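Local coordinates for protein sugar-phosphate aldolase (Thermotoga maritima, PDB 1PVT) that is a putative aldolase of the class II aldolase and adducin family, an alpha/beta protein built round a central mixed sheet, at residues E139-L144 / I162-F167; L129-L134 / E211-A216; N47-D52 / K88-L93. All blocks are in the same frame, centred on the assembly; numbering follows the deposited sequence.

Contacts 1 and 3 sit at the two ends of the central sheet. Contact 1 reaches the outermost strand 163-165, and contact 3 pairs the outermost strand 45-49 with strand 89-92. Their centres lie about 34 Å apart. Contact 2 joins helix 129-134 to helix 203-224 and is buried. Contacts 1 and 2 adjoin: the ring of F140 packs on L134, and I162 approaches L213. The chemistry differs with place. Contact 1 is a surface patch of apolar side chains without hydrogen bonds between its segments. Contact 2 turns on one buried carboxylate. Contact 3 is partly buried and combines backbone pairing with aromatic packing.

Contact 1 of 3, residues E139-L144 / I162-F167; sequences EFQELL and ISVVEF
V164 meets F140, Q141 and L144 with a single methyl, CG2. Two of these meetings are apolar. L144 CD1 lies 3.7 Å from V164 CG2, and F140 CZ lies 4.1 Å from the same methyl. V164 CG2 is set anti to its own carbonyl carbon, beside the backbone N, and this turns it to the loop. It approaches the F140 ring obliquely. A second apolar pair lies next to the first. L144 CD2 touches I162 CD1 at 3.6 Å, so the two branches of L144 serve two different residues of 162-167.

Across the two segments the polar end of Q141 makes a packing contact and no hydrogen bond. Its OE1 comes 3.7 Å from V164 CG2. The chain of Q141 bends at chi2 (-60°) and lays OE1 over one face of the F140 ring, toward the rim. Within the loop, L143 N bonds to F140 O and closes a tight turn.

S163 and V165 use their backbones to pair with L190 of strand 188-191. The two segments therefore meet through a small patch of methyl and ring packing, which probably depends on side-chain fit, since no hydrogen bond joins them.

Contact 2 of 3, residues L129-L134 / E211-A216; sequences LNLLTL and EILEKA
E214 holds the first turn of helix 129-134 through N130 and L131. Its OE2 accepts two hydrogen bonds from N130. The side-chain ND2 of N130 lies 2.9 Å from E214 OE2, and the N-H points well at it (158°). The backbone N of N130 lies 3.3 Å from E214 OE2. Both donors come from the syn side of OE2 but tilted out of the carboxylate plane, the backbone N more so. The other oxygen, OE1, takes a weak bond from the backbone N of L131 at 2.9 Å.

The N130 amide and the E214 carboxylate are nearly coplanar, with planes 25° apart. OE2 also lies in the plane of the amide. The E214 chain bends at chi2, and its end comes closer to helix 129-134 than its root does. Backbone N-H groups in a first helical turn have no carbonyl four residues back within the helix. Here the carboxylate meets two of them, one through a long bond and one through a weak one. The positive end of the helix dipole would probably favour its negative charge.

An apolar pair lies beside the carboxylate: L131 CD2 rests 3.9 Å from L213 CB. Carbon-oxygen packing adds to it. L131 CD1 is 3.9 Å from L213 O, and L131 CB passes 3.7 Å from E214 OE1.

The axes of the two short segments approach to 8.4 Å and lie at 52°. L131 packs on A217 and M147, and M147 also touches A216, so helix 144-147 borders both segments. E214 also touches L22 and P128. The helices follow strands 122-126 and 196-200, which are neighbours in the central sheet.

Contact 3 of 3, residues N47-D52 / K88-L93; sequences NEYGFD and KHYEIL
N47 O is gripped by two donors from the facing strand. Y90 N lies 2.9 Å from N47 O, tilted from the carbonyl plane. H89 ND1 reaches N47 O at 3.1 Å from well above that plane, with the oxygen close to the plane of the imidazole. N47 N returns a straight bond to Y90 O at 2.7 Å, completing an antiparallel hydrogen-bonded pair. Y49 N bonds to K88 O at 2.8 Å.

N47 and Y90 share one face of the sheet. N47 CB stands over a face of the Y90 ring. The Y90 CG sits between its backbone N and carbonyl carbon (chi1 74°), which swings the ring under N47. The amide of N47 extends on toward I92, and its OD1 bonds to K98 NZ.

Y49 lies oblique to Y90, with ring centroids 5.5 Å apart and planes at 36°. Its CE2 touches Y90 CB, and its OH bonds to L85 O. On the opposite face, E48 and H89 run side by side as the next, non-hydrogen-bonded pair.

The chain turns at G50 and F51. The short, twisted antiparallel pair edges the mixed sheet of the class II aldolase and adducin family, with strand 45-49 outermost in this chain.

Contact 1 of 3, residues E139-L144 / I162-F167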
loop_
_atom_site.group_PDB
_atom_site.type_symbol
_atom_site.label_atom_id
_atom_site.label_comp_id
_atom_site.label_asym_id
_atom_site.label_seq_id
_atom_site.Cartn_x
_atom_site.Cartn_y
_atom_site.Cartn_z
ATOM N N GLU A 139 -16.263 10.548 16.318
ATOM C CA GLU A 139 -16.387 11.619 15.333
ATOM C C GLU A 139 -15.160 11.689 14.435
ATOM O O GLU A 139 -14.538 12.738 14.260
ATOM C CB GLU A 139 -16.608 12.968 16.026
ATOM C CG GLU A 139 -15.511 13.415 16.977
ATOM C CD GLU A 139 -15.689 14.872 17.382
ATOM O OE1 GLU A 139 -16.789 15.236 17.878
ATOM O OE2 GLU A 139 -14.729 15.654 17.199
ATOM N N PHE A 140 -14.832 10.549 13.850
ATOM C CA PHE A 140 -13.681 10.441 12.990
ATOM C C PHE A 140 -13.913 11.081 11.631
ATOM O O PHE A 140 -13.106 11.881 11.163
ATOM C CB PHE A 140 -13.324 8.957 12.876
ATOM C CG PHE A 140 -12.490 8.609 11.687
ATOM C CD1 PHE A 140 -11.446 9.431 11.275
ATOM C CD2 PHE A 140 -12.740 7.434 10.987
ATOM C CE1 PHE A 140 -10.666 9.089 10.182
ATOM C CE2 PHE A 140 -11.965 7.084 9.897
ATOM C CZ PHE A 140 -10.924 7.915 9.492
ATOM N N GLN A 141 -15.030 10.746 11.011
ATOM C CA GLN A 141 -15.340 11.272 9.691
ATOM C C GLN A 141 -15.291 12.792 9.602
ATOM O O GLN A 141 -14.801 13.356 8.622
ATOM C CB GLN A 141 -16.720 10.774 9.251
ATOM C CG GLN A 141 -16.854 9.248 9.196
ATOM C CD GLN A 141 -15.870 8.588 8.230
ATOM O OE1 GLN A 141 -14.655 8.632 8.433
ATOM N NE2 GLN A 141 -16.397 7.972 7.172
ATOM N N GLU A 142 -15.787 13.453 10.637
ATOM C CA GLU A 142 -15.832 14.909 10.653
ATOM C C GLU A 142 -14.508 15.633 10.919
ATOM O O GLU A 142 -14.491 16.855 11.074
ATOM C CB GLU A 142 -16.877 15.372 11.672
ATOM C CG GLU A 142 -18.306 14.934 11.354
ATOM C CD GLU A 142 -18.817 15.500 10.029
ATOM O OE1 GLU A 142 -18.777 16.744 9.846
ATOM O OE2 GLU A 142 -19.261 14.701 9.170
ATOM N N LEU A 143 -13.403 14.897 10.967
ATOM C CA LEU A 143 -12.100 15.505 11.227
ATOM C C LEU A 143 -11.236 15.464 9.987
ATOM O O LEU A 143 -10.471 16.389 9.715
ATOM C CB LEU A 143 -11.400 14.756 12.346
ATOM C CG LEU A 143 -12.160 14.762 13.663
ATOM C CD1 LEU A 143 -11.691 13.616 14.529
ATOM C CD2 LEU A 143 -11.948 16.092 14.348
ATOM N N LEU A 144 -11.363 14.366 9.249
ATOM C CA LEU A 144 -10.622 14.165 8.017
ATOM C C LEU A 144 -10.538 15.431 7.195
ATOM O O LEU A 144 -9.495 15.755 6.646
ATOM C CB LEU A 144 -11.291 13.089 7.176
ATOM C CG LEU A 144 -10.812 11.671 7.408
ATOM C CD1 LEU A 144 -11.550 10.727 6.491
ATOM C CD2 LEU A 144 -9.335 11.610 7.126
ATOM N N ILE A 162 -8.819 12.174 0.323
ATOM C CA ILE A 162 -8.836 10.737 0.592
ATOM C C ILE A 162 -10.215 10.170 0.887
ATOM O O ILE A 162 -11.163 10.910 1.141
ATOM C CB ILE A 162 -7.938 10.394 1.798
ATOM C CG1 ILE A 162 -8.194 11.398 2.924
ATOM C CG2 ILE A 162 -6.484 10.405 1.386
ATOM C CD1 ILE A 162 -7.381 11.152 4.164
ATOM N N SER A 163 -10.307 8.845 0.877
ATOM C CA SER A 163 -11.563 8.168 1.151
ATOM C C SER A 163 -11.349 6.997 2.102
ATOM O O SER A 163 -10.296 6.357 2.091
ATOM C CB SER A 163 -12.170 7.667 -0.154
ATOM O OG SER A 163 -11.247 6.834 -0.830
ATOM N N VAL A 164 -12.352 6.726 2.929
ATOM C CA VAL A 164 -12.274 5.631 3.882
ATOM C C VAL A 164 -12.941 4.424 3.256
ATOM O O VAL A 164 -13.760 4.569 2.360
ATOM C CB VAL A 164 -13.001 5.977 5.185
ATOM C CG1 VAL A 164 -12.836 4.852 6.179
ATOM C CG2 VAL A 164 -12.463 7.270 5.752
ATOM N N VAL A 165 -12.593 3.236 3.730
ATOM C CA VAL A 165 -13.163 2.005 3.197
ATOM C C VAL A 165 -13.574 1.039 4.310
ATOM O O VAL A 165 -12.736 0.607 5.103
ATOM C CB VAL A 165 -12.154 1.291 2.273
ATOM C CG1 VAL A 165 -12.696 -0.070 1.854
ATOM C CG2 VAL A 165 -11.870 2.149 1.054
ATOM N N GLU A 166 -14.862 0.696 4.360
ATOM C CA GLU A 166 -15.375 -0.226 5.373
ATOM C C GLU A 166 -14.629 -1.551 5.234
ATOM O O GLU A 166 -14.818 -2.294 4.266
ATOM C CB GLU A 166 -16.879 -0.463 5.196
ATOM C CG GLU A 166 -17.635 0.642 4.457
ATOM C CD GLU A 166 -17.347 0.658 2.952
ATOM O OE1 GLU A 166 -17.412 -0.425 2.319
ATOM O OE2 GLU A 166 -17.065 1.751 2.402
ATOM N N PHE A 167 -13.774 -1.829 6.212
ATOM C CA PHE A 167 -12.967 -3.038 6.234
ATOM C C PHE A 167 -13.806 -4.245 6.640
ATOM O O PHE A 167 -14.367 -4.274 7.737
ATOM C CB PHE A 167 -11.818 -2.858 7.229
ATOM C CG PHE A 167 -10.667 -3.798 7.008
ATOM C CD1 PHE A 167 -9.568 -3.405 6.249
ATOM C CD2 PHE A 167 -10.682 -5.078 7.555
ATOM C CE1 PHE A 167 -8.499 -4.276 6.040
ATOM C CE2 PHE A 167 -9.617 -5.954 7.350
ATOM C CZ PHE A 167 -8.524 -5.553 6.592
#

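Contact 2 of 3, residues L129-L134 / E211-A216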
loop_
_atom_site.group_PDB
_atom_site.type_symbol
_atom_site.label_atom_id
_atom_site.label_comp_id
_atom_site.label_asym_id
_atom_site.label_seq_id
_atom_site.Cartn_x
_atom_site.Cartn_y
_atom_site.Cartn_z
ATOM N N LEU A 129 0.663 4.897 13.596
ATOM C CA LEU A 129 0.158 5.099 14.947
ATOM C C LEU A 129 -0.885 6.214 15.086
ATOM O O LEU A 129 -1.969 6.005 15.622
ATOM C CB LEU A 129 1.338 5.398 15.863
ATOM C CG LEU A 129 1.052 6.306 17.054
ATOM C CD1 LEU A 129 0.178 5.571 18.037
ATOM C CD2 LEU A 129 2.352 6.725 17.713
ATOM N N ASN A 130 -0.552 7.406 14.618
ATOM C CA ASN A 130 -1.468 8.524 14.733
ATOM C C ASN A 130 -2.718 8.394 13.900
ATOM O O ASN A 130 -3.805 8.723 14.358
ATOM C CB ASN A 130 -0.751 9.816 14.376
ATOM C CG ASN A 130 0.170 10.284 15.477
ATOM O OD1 ASN A 130 -0.273 10.871 16.457
ATOM N ND2 ASN A 130 1.457 10.007 15.332
ATOM N N LEU A 131 -2.571 7.929 12.667
ATOM C CA LEU A 131 -3.724 7.761 11.790
ATOM C C LEU A 131 -4.590 6.673 12.398
ATOM O O LEU A 131 -5.816 6.676 12.276
ATOM C CB LEU A 131 -3.268 7.347 10.397
ATOM C CG LEU A 131 -3.925 8.139 9.271
ATOM C CD1 LEU A 131 -4.008 9.615 9.639
ATOM C CD2 LEU A 131 -3.100 7.953 8.005
ATOM N N LEU A 132 -3.925 5.745 13.068
ATOM C CA LEU A 132 -4.601 4.657 13.729
ATOM C C LEU A 132 -5.376 5.279 14.867
ATOM O O LEU A 132 -6.591 5.175 14.929
ATOM C CB LEU A 132 -3.570 3.682 14.273
ATOM C CG LEU A 132 -3.812 2.207 14.016
ATOM C CD1 LEU A 132 -4.260 1.972 12.570
ATOM C CD2 LEU A 132 -2.518 1.480 14.322
ATOM N N THR A 133 -4.659 5.941 15.761
ATOM C CA THR A 133 -5.276 6.595 16.901
ATOM C C THR A 133 -6.488 7.389 16.466
ATOM O O THR A 133 -7.569 7.253 17.024
ATOM C CB THR A 133 -4.323 7.578 17.550
ATOM O OG1 THR A 133 -3.120 6.902 17.909
ATOM C CG2 THR A 133 -4.951 8.179 18.784
ATOM N N LEU A 134 -6.285 8.227 15.459
ATOM C CA LEU A 134 -7.335 9.085 14.925
ATOM C C LEU A 134 -8.588 8.342 14.474
ATOM O O LEU A 134 -9.700 8.816 14.690
ATOM C CB LEU A 134 -6.758 9.927 13.778
ATOM C CG LEU A 134 -7.643 10.772 12.853
ATOM C CD1 LEU A 134 -8.128 9.930 11.688
ATOM C CD2 LEU A 134 -8.793 11.375 13.633
ATOM N N GLU A 211 3.901 9.210 5.108
ATOM C CA GLU A 211 4.542 10.176 5.999
ATOM C C GLU A 211 3.663 11.394 6.192
ATOM O O GLU A 211 3.256 11.717 7.308
ATOM C CB GLU A 211 5.872 10.630 5.420
ATOM C CG GLU A 211 7.048 9.879 5.933
ATOM C CD GLU A 211 8.339 10.566 5.567
ATOM O OE1 GLU A 211 9.390 10.197 6.134
ATOM O OE2 GLU A 211 8.305 11.476 4.707
ATOM N N ILE A 212 3.370 12.071 5.088
ATOM C CA ILE A 212 2.541 13.270 5.113
ATOM C C ILE A 212 1.192 13.040 5.797
ATOM O O ILE A 212 0.820 13.801 6.685
ATOM C CB ILE A 212 2.367 13.840 3.677
ATOM C CG1 ILE A 212 3.724 14.364 3.196
ATOM C CG2 ILE A 212 1.348 14.968 3.656
ATOM C CD1 ILE A 212 3.756 14.790 1.764
ATOM N N LEU A 213 0.462 12.001 5.411
ATOM C CA LEU A 213 -0.807 11.739 6.069
ATOM C C LEU A 213 -0.588 11.626 7.568
ATOM O O LEU A 213 -1.330 12.200 8.365
ATOM C CB LEU A 213 -1.431 10.450 5.554
ATOM C CG LEU A 213 -2.201 10.596 4.244
ATOM C CD1 LEU A 213 -3.006 9.326 4.000
ATOM C CD2 LEU A 213 -3.142 11.804 4.313
ATOM N N GLU A 214 0.442 10.882 7.949
ATOM C CA GLU A 214 0.759 10.700 9.359
ATOM C C GLU A 214 0.986 12.039 10.044
ATOM O O GLU A 214 0.412 12.325 11.095
ATOM C CB GLU A 214 2.029 9.873 9.513
ATOM C CG GLU A 214 1.883 8.611 10.341
ATOM C CD GLU A 214 1.100 8.819 11.616
ATOM O OE1 GLU A 214 -0.133 9.005 11.532
ATOM O OE2 GLU A 214 1.718 8.789 12.701
ATOM N N LYS A 215 1.841 12.853 9.439
ATOM C CA LYS A 215 2.166 14.145 10.005
ATOM C C LYS A 215 0.905 14.934 10.252
ATOM O O LYS A 215 0.722 15.483 11.333
ATOM C CB LYS A 215 3.104 14.911 9.079
ATOM C CG LYS A 215 3.943 15.916 9.816
ATOM C CD LYS A 215 5.240 16.204 9.077
ATOM C CE LYS A 215 6.197 17.091 9.897
ATOM N NZ LYS A 215 7.581 17.165 9.300
ATOM N N ALA A 216 0.018 14.974 9.265
ATOM C CA ALA A 216 -1.227 15.715 9.417
ATOM C C ALA A 216 -2.046 15.144 10.545
ATOM O O ALA A 216 -2.634 15.878 11.323
ATOM C CB ALA A 216 -2.018 15.666 8.150
#

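Contact 3 of 3, residues N47-D52 / K88-L93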
loop_
_atom_site.group_PDB
_atom_site.type_symbol
_atom_site.label_atom_id
_atom_site.label_comp_id
_atom_site.label_asym_id
_atom_site.label_seq_id
_atom_site.Cartn_x
_atom_site.Cartn_y
_atom_site.Cartn_z
ATOM N N ASN A 47 2.020 -21.228 -8.471
ATOM C CA ASN A 47 1.050 -21.302 -7.403
ATOM C C ASN A 47 -0.350 -20.942 -7.860
ATOM O O ASN A 47 -0.543 -20.337 -8.925
ATOM C CB ASN A 47 1.506 -20.392 -6.264
ATOM C CG ASN A 47 2.964 -20.625 -5.884
ATOM O OD1 ASN A 47 3.264 -21.373 -4.954
ATOM N ND2 ASN A 47 3.876 -19.996 -6.622
ATOM N N GLU A 48 -1.319 -21.322 -7.033
ATOM C CA GLU A 48 -2.728 -21.085 -7.310
ATOM C C GLU A 48 -3.254 -19.816 -6.658
ATOM O O GLU A 48 -3.183 -19.659 -5.439
ATOM C CB GLU A 48 -3.551 -22.269 -6.811
ATOM C CG GLU A 48 -3.059 -23.620 -7.307
ATOM C CD GLU A 48 -3.766 -24.780 -6.625
ATOM O OE1 GLU A 48 -5.012 -24.741 -6.533
ATOM O OE2 GLU A 48 -3.084 -25.732 -6.186
ATOM N N TYR A 49 -3.787 -18.918 -7.480
ATOM C CA TYR A 49 -4.356 -17.677 -6.983
ATOM C C TYR A 49 -5.304 -17.963 -5.824
ATOM O O TYR A 49 -5.483 -17.128 -4.938
ATOM C CB TYR A 49 -5.152 -16.984 -8.082
ATOM C CG TYR A 49 -4.326 -16.270 -9.115
ATOM C CD1 TYR A 49 -4.513 -16.519 -10.474
ATOM C CD2 TYR A 49 -3.393 -15.311 -8.744
ATOM C CE1 TYR A 49 -3.793 -15.829 -11.438
ATOM C CE2 TYR A 49 -2.668 -14.613 -9.700
ATOM C CZ TYR A 49 -2.873 -14.878 -11.044
ATOM O OH TYR A 49 -2.150 -14.196 -11.987
ATOM N N GLY A 50 -5.910 -19.147 -5.834
ATOM C CA GLY A 50 -6.859 -19.501 -4.794
ATOM C C GLY A 50 -8.217 -18.992 -5.240
ATOM O O GLY A 50 -9.238 -19.207 -4.590
ATOM N N PHE A 51 -8.198 -18.303 -6.376
ATOM C CA PHE A 51 -9.389 -17.728 -6.990
ATOM C C PHE A 51 -9.109 -17.546 -8.481
ATOM O O PHE A 51 -7.964 -17.693 -8.916
ATOM C CB PHE A 51 -9.719 -16.380 -6.339
ATOM C CG PHE A 51 -8.623 -15.341 -6.465
ATOM C CD1 PHE A 51 -8.561 -14.499 -7.576
ATOM C CD2 PHE A 51 -7.670 -15.190 -5.456
ATOM C CE1 PHE A 51 -7.569 -13.520 -7.679
ATOM C CE2 PHE A 51 -6.678 -14.219 -5.550
ATOM C CZ PHE A 51 -6.626 -13.381 -6.662
ATOM N N ASP A 52 -10.133 -17.229 -9.271
ATOM C CA ASP A 52 -9.905 -17.066 -10.703
ATOM C C ASP A 52 -9.587 -15.656 -11.164
ATOM O O ASP A 52 -10.465 -14.785 -11.228
ATOM C CB ASP A 52 -11.084 -17.574 -11.523
ATOM C CG ASP A 52 -10.810 -17.495 -13.016
ATOM O OD1 ASP A 52 -10.692 -16.365 -13.553
ATOM O OD2 ASP A 52 -10.690 -18.569 -13.642
ATOM N N LYS A 88 -5.961 -19.404 -12.980
ATOM C CA LYS A 88 -5.861 -19.642 -11.552
ATOM C C LYS A 88 -4.412 -19.779 -11.115
ATOM O O LYS A 88 -4.122 -20.082 -9.953
ATOM C CB LYS A 88 -6.646 -20.909 -11.201
ATOM C CG LYS A 88 -8.128 -20.833 -11.586
ATOM C CD LYS A 88 -8.787 -22.206 -11.605
ATOM C CE LYS A 88 -8.637 -22.918 -10.261
ATOM N NZ LYS A 88 -9.209 -24.300 -10.295
ATOM N N HIS A 89 -3.495 -19.532 -12.044
ATOM C CA HIS A 89 -2.094 -19.666 -11.711
ATOM C C HIS A 89 -1.221 -18.459 -11.951
ATOM O O HIS A 89 -1.400 -17.690 -12.906
ATOM C CB HIS A 89 -1.512 -20.884 -12.421
ATOM C CG HIS A 89 -2.073 -22.179 -11.924
ATOM N ND1 HIS A 89 -1.922 -22.600 -10.619
ATOM C CD2 HIS A 89 -2.819 -23.125 -12.541
ATOM C CE1 HIS A 89 -2.552 -23.750 -10.454
ATOM N NE2 HIS A 89 -3.105 -24.092 -11.604
ATOM N N TYR A 90 -0.281 -18.308 -11.028
ATOM C CA TYR A 90 0.699 -17.242 -11.059
ATOM C C TYR A 90 1.992 -17.956 -10.713
ATOM O O TYR A 90 1.973 -18.969 -9.999
ATOM C CB TYR A 90 0.380 -16.177 -10.009
ATOM C CG TYR A 90 0.687 -16.574 -8.577
ATOM C CD1 TYR A 90 1.976 -16.432 -8.050
ATOM C CD2 TYR A 90 -0.322 -17.038 -7.732
ATOM C CE1 TYR A 90 2.252 -16.731 -6.714
ATOM C CE2 TYR A 90 -0.057 -17.340 -6.392
ATOM C CZ TYR A 90 1.231 -17.181 -5.888
ATOM O OH TYR A 90 1.479 -17.448 -4.556
ATOM N N GLU A 91 3.106 -17.439 -11.214
ATOM C CA GLU A 91 4.395 -18.066 -10.955
ATOM C C GLU A 91 5.377 -17.175 -10.189
ATOM O O GLU A 91 5.392 -15.955 -10.357
ATOM C CB GLU A 91 4.996 -18.530 -12.286
ATOM C CG GLU A 91 4.870 -17.504 -13.416
ATOM C CD GLU A 91 5.247 -18.071 -14.788
ATOM O OE1 GLU A 91 5.425 -17.269 -15.740
ATOM O OE2 GLU A 91 5.356 -19.316 -14.912
ATOM N N ILE A 92 6.182 -17.798 -9.336
ATOM C CA ILE A 92 7.159 -17.078 -8.545
ATOM C C ILE A 92 8.538 -17.098 -9.190
ATOM O O ILE A 92 9.116 -18.163 -9.403
ATOM C CB ILE A 92 7.277 -17.679 -7.155
ATOM C CG1 ILE A 92 5.934 -17.554 -6.438
ATOM C CG2 ILE A 92 8.393 -16.992 -6.388
ATOM C CD1 ILE A 92 5.913 -18.185 -5.049
ATOM N N LEU A 93 9.053 -15.910 -9.500
ATOM C CA LEU A 93 10.377 -15.742 -10.109
ATOM C C LEU A 93 11.423 -15.544 -9.009
ATOM O O LEU A 93 12.485 -16.173 -9.032
ATOM C CB LEU A 93 10.389 -14.531 -11.052
ATOM C CG LEU A 93 9.863 -14.683 -12.487
ATOM C CD1 LEU A 93 8.450 -15.245 -12.481
ATOM C CD2 LEU A 93 9.904 -13.327 -13.193
#